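Local coordinates for protein botulinum neurotoxin type C1 (Clostridium botulinum, PDB 3R4S) that probably delivers a zinc endopeptidase into neurons, its heavy-chain receptor-binding fragment docking on gangliosides through two sialic acid sites, at residues I186-N191 / M208-F213. Numbering follows the deposited sequence.
Sequences ITFEIN and MWIRDF
Strands 186-191 and 208-213, which meet where Phe188 packs on Phe213 and Ile190 on Met208, run nearly antiparallel (166°) with axes 9.2 Å apart at closest approach. That spacing is too wide for one sheet: the strands belong to opposing sheets of the jelly-roll beta sandwich, the concanavalin-like N-terminal half of the receptor-binding region, and meet through side chains in its core. Accordingly, strand 185-192 pairs with 60-64 and 96-98, while 207-216 pairs with strands of the other sheet. The central contact is a T-shaped aromatic pair, its ring planes at 86° and centroids 4.9 Å apart. Phe188 presents its CZ edge over the middle of one Phe213 face, with CZ 3.6 Å from Phe213 CG. Phe213 reaches this position because its CG is anti to the backbone N (chi1 179°), and Ile80 of strand 77-87 also packs on it. Beside the pair, Ile186 CD1 touches Phe213 CE2 at 3.9 Å, and Ile210 CG2 lies obliquely to the Phe188 ring, 4.3 Å from CE1. Phe49 makes a further edge-to-face pair with Phe188, tying strand 49-52 into the same cluster. Positive phi and psi at Asp212 interrupt the alternation of side chains, which lets both Ile210 and Phe213 point inward although three positions apart. At the other end of the contact the Ile190 and Met208 side chains lie alongside each other, pointing opposite ways, and Ile190 CD1 comes to rest 3.7 Å from Met208 CB.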
ATOM      1  N   ILE A 186     -13.552  -9.527  20.739  1.00 22.07           N
ATOM      2  CA  ILE A 186     -12.795  -8.550  19.975  1.00 19.08           C
ATOM      3  C   ILE A 186     -13.756  -7.657  19.216  1.00 21.46           C
ATOM      4  O   ILE A 186     -14.652  -8.148  18.526  1.00 21.58           O
ATOM      5  CB  ILE A 186     -11.867  -9.228  18.952  1.00 20.91           C
ATOM      6  CG1 ILE A 186     -10.957 -10.234  19.641  1.00 17.42           C
ATOM      7  CG2 ILE A 186     -11.072  -8.181  18.177  1.00 18.30           C
ATOM      8  CD1 ILE A 186     -10.134 -11.049  18.681  1.00 18.65           C
ATOM      9  N   THR A 187     -13.556  -6.344  19.327  1.00 18.88           N
ATOM     10  CA  THR A 187     -14.470  -5.379  18.723  1.00 19.56           C
ATOM     11  C   THR A 187     -13.760  -4.452  17.741  1.00 22.66           C
ATOM     12  O   THR A 187     -12.930  -3.625  18.135  1.00 20.12           O
ATOM     13  CB  THR A 187     -15.163  -4.521  19.796  1.00 23.16           C
ATOM     14  OG1 THR A 187     -15.795  -5.378  20.752  1.00 24.75           O
ATOM     15  CG2 THR A 187     -16.217  -3.625  19.162  1.00 24.46           C
ATOM     16  N   PHE A 188     -14.078  -4.619  16.462  1.00 17.38           N
ATOM     17  CA  PHE A 188     -13.623  -3.719  15.423  1.00 21.02           C
ATOM     18  C   PHE A 188     -14.602  -2.552  15.332  1.00 22.26           C
ATOM     19  O   PHE A 188     -15.758  -2.723  14.962  1.00 22.91           O
ATOM     20  CB  PHE A 188     -13.553  -4.436  14.073  1.00 17.41           C
ATOM     21  CG  PHE A 188     -12.647  -5.642  14.064  1.00 18.89           C
ATOM     22  CD1 PHE A 188     -11.393  -5.584  13.459  1.00 17.43           C
ATOM     23  CD2 PHE A 188     -13.055  -6.837  14.649  1.00 17.82           C
ATOM     24  CE1 PHE A 188     -10.554  -6.701  13.435  1.00 16.96           C
ATOM     25  CE2 PHE A 188     -12.220  -7.959  14.642  1.00 18.17           C
ATOM     26  CZ  PHE A 188     -10.969  -7.887  14.036  1.00 16.93           C
ATOM     27  N   GLU A 189     -14.127  -1.362  15.666  1.00 22.07           N
ATOM     28  CA  GLU A 189     -14.942  -0.160  15.578  1.00 25.07           C
ATOM     29  C   GLU A 189     -14.021   1.021  15.781  1.00 23.92           C
ATOM     30  O   GLU A 189     -13.140   0.979  16.647  1.00 23.16           O
ATOM     31  CB  GLU A 189     -16.032  -0.161  16.660  1.00 22.17           C
ATOM     32  CG  GLU A 189     -16.974   1.030  16.592  1.00 29.24           C
ATOM     33  CD  GLU A 189     -18.061   1.021  17.669  1.00 36.41           C
ATOM     34  OE1 GLU A 189     -17.820   0.497  18.780  1.00 32.69           O
ATOM     35  OE2 GLU A 189     -19.161   1.551  17.395  1.00 38.28           O
ATOM     36  N   ILE A 190     -14.208   2.072  14.984  1.00 21.96           N
ATOM     37  CA  ILE A 190     -13.362   3.256  15.115  1.00 26.01           C
ATOM     38  C   ILE A 190     -13.932   4.196  16.169  1.00 26.38           C
ATOM     39  O   ILE A 190     -14.887   4.925  15.905  1.00 28.52           O
ATOM     40  CB  ILE A 190     -13.209   3.996  13.768  1.00 19.84           C
ATOM     41  CG1 ILE A 190     -12.777   3.006  12.680  1.00 21.88           C
ATOM     42  CG2 ILE A 190     -12.212   5.137  13.926  1.00 22.80           C
ATOM     43  CD1 ILE A 190     -12.880   3.551  11.221  1.00 23.50           C
ATOM     44  N   ASN A 191     -13.358   4.150  17.369  1.00 25.43           N
ATOM     45  CA  ASN A 191     -13.847   4.916  18.514  1.00 27.01           C
ATOM     46  C   ASN A 191     -12.848   5.971  18.971  1.00 29.54           C
ATOM     47  O   ASN A 191     -11.792   5.653  19.522  1.00 26.71           O
ATOM     48  CB  ASN A 191     -14.159   3.981  19.687  1.00 27.29           C
ATOM     49  CG  ASN A 191     -15.319   3.040  19.389  1.00 29.98           C
ATOM     50  OD1 ASN A 191     -16.258   3.407  18.684  1.00 32.18           O
ATOM     51  ND2 ASN A 191     -15.261   1.822  19.928  1.00 26.27           N
ATOM     52  N   MET A 208     -11.608   2.690   7.797  1.00 23.51           N
ATOM     53  CA  MET A 208     -10.631   1.641   8.001  1.00 21.26           C
ATOM     54  C   MET A 208     -11.115   0.403   7.264  1.00 23.15           C
ATOM     55  O   MET A 208     -12.290   0.044   7.352  1.00 22.15           O
ATOM     56  CB  MET A 208     -10.452   1.358   9.496  1.00 19.70           C
ATOM     57  CG  MET A 208      -9.600   0.129   9.800  1.00 21.81           C
ATOM     58  SD  MET A 208      -9.445  -0.199  11.579  1.00 22.27           S
ATOM     59  CE  MET A 208     -11.071  -0.865  11.970  1.00 19.86           C
ATOM     60  N   TRP A 209     -10.215  -0.235   6.527  1.00 21.11           N
ATOM     61  CA  TRP A 209     -10.515  -1.496   5.875  1.00 20.02           C
ATOM     62  C   TRP A 209      -9.689  -2.566   6.550  1.00 22.42           C
ATOM     63  O   TRP A 209      -8.532  -2.320   6.919  1.00 19.86           O
ATOM     64  CB  TRP A 209     -10.118  -1.465   4.401  1.00 20.23           C
ATOM     65  CG  TRP A 209     -10.880  -0.528   3.532  1.00 25.43           C
ATOM     66  CD1 TRP A 209     -11.890  -0.849   2.664  1.00 25.83           C
ATOM     67  CD2 TRP A 209     -10.661   0.878   3.388  1.00 23.40           C
ATOM     68  NE1 TRP A 209     -12.317   0.275   1.998  1.00 27.07           N
ATOM     69  CE2 TRP A 209     -11.582   1.350   2.425  1.00 25.83           C
ATOM     70  CE3 TRP A 209      -9.783   1.787   3.985  1.00 25.03           C
ATOM     71  CZ2 TRP A 209     -11.654   2.694   2.048  1.00 27.68           C
ATOM     72  CZ3 TRP A 209      -9.851   3.125   3.606  1.00 26.34           C
ATOM     73  CH2 TRP A 209     -10.781   3.561   2.643  1.00 27.12           C
ATOM     74  N   ILE A 210     -10.283  -3.752   6.688  1.00 18.51           N
ATOM     75  CA  ILE A 210      -9.644  -4.904   7.292  1.00 18.16           C
ATOM     76  C   ILE A 210      -9.923  -6.157   6.461  1.00 20.42           C
ATOM     77  O   ILE A 210     -11.037  -6.344   5.962  1.00 19.35           O
ATOM     78  CB  ILE A 210     -10.193  -5.168   8.714  1.00 22.34           C
ATOM     79  CG1 ILE A 210      -9.949  -3.963   9.631  1.00 19.28           C
ATOM     80  CG2 ILE A 210      -9.581  -6.452   9.299  1.00 16.16           C
ATOM     81  CD1 ILE A 210      -8.484  -3.717   9.963  1.00 20.51           C
ATOM     82  N   ARG A 211      -8.915  -7.013   6.308  1.00 21.56           N
ATOM     83  CA  ARG A 211      -9.162  -8.375   5.822  1.00 17.72           C
ATOM     84  C   ARG A 211      -8.149  -9.366   6.375  1.00 18.99           C
ATOM     85  O   ARG A 211      -7.009  -9.003   6.714  1.00 18.98           O
ATOM     86  CB  ARG A 211      -9.230  -8.446   4.292  1.00 19.17           C
ATOM     87  CG  ARG A 211      -7.961  -8.006   3.563  1.00 20.50           C
ATOM     88  CD  ARG A 211      -7.061  -9.181   3.195  1.00 24.48           C
ATOM     89  NE  ARG A 211      -5.991  -8.786   2.269  1.00 23.93           N
ATOM     90  CZ  ARG A 211      -5.197  -9.645   1.631  1.00 26.00           C
ATOM     91  NH1 ARG A 211      -5.351 -10.956   1.818  1.00 21.97           N
ATOM     92  NH2 ARG A 211      -4.249  -9.206   0.802  1.00 20.78           N
ATOM     93  N   ASP A 212      -8.603 -10.610   6.501  1.00 15.51           N
ATOM     94  CA  ASP A 212      -7.806 -11.719   7.015  1.00 20.30           C
ATOM     95  C   ASP A 212      -7.172 -11.449   8.383  1.00 17.70           C
ATOM     96  O   ASP A 212      -5.945 -11.405   8.521  1.00 18.16           O
ATOM     97  CB  ASP A 212      -6.776 -12.167   5.978  1.00 18.09           C
ATOM     98  CG  ASP A 212      -7.439 -12.717   4.711  1.00 25.54           C
ATOM     99  OD1 ASP A 212      -8.431 -13.475   4.837  1.00 25.85           O
ATOM    100  OD2 ASP A 212      -6.981 -12.385   3.596  1.00 24.72           O
ATOM    101  N   PHE A 213      -8.034 -11.276   9.382  1.00 18.49           N
ATOM    102  CA  PHE A 213      -7.606 -11.069  10.761  1.00 18.38           C
ATOM    103  C   PHE A 213      -7.494 -12.441  11.422  1.00 19.38           C
ATOM    104  O   PHE A 213      -8.504 -13.114  11.664  1.00 19.25           O
ATOM    105  CB  PHE A 213      -8.595 -10.154  11.516  1.00 16.03           C
ATOM    106  CG  PHE A 213      -8.231  -9.924  12.953  1.00 18.10           C
ATOM    107  CD1 PHE A 213      -7.533  -8.781  13.337  1.00 16.93           C
ATOM    108  CD2 PHE A 213      -8.571 -10.859  13.925  1.00 18.39           C
ATOM    109  CE1 PHE A 213      -7.189  -8.577  14.670  1.00 14.83           C
ATOM    110  CE2 PHE A 213      -8.230 -10.666  15.257  1.00 14.60           C
ATOM    111  CZ  PHE A 213      -7.533  -9.529  15.628  1.00 14.28           C
TER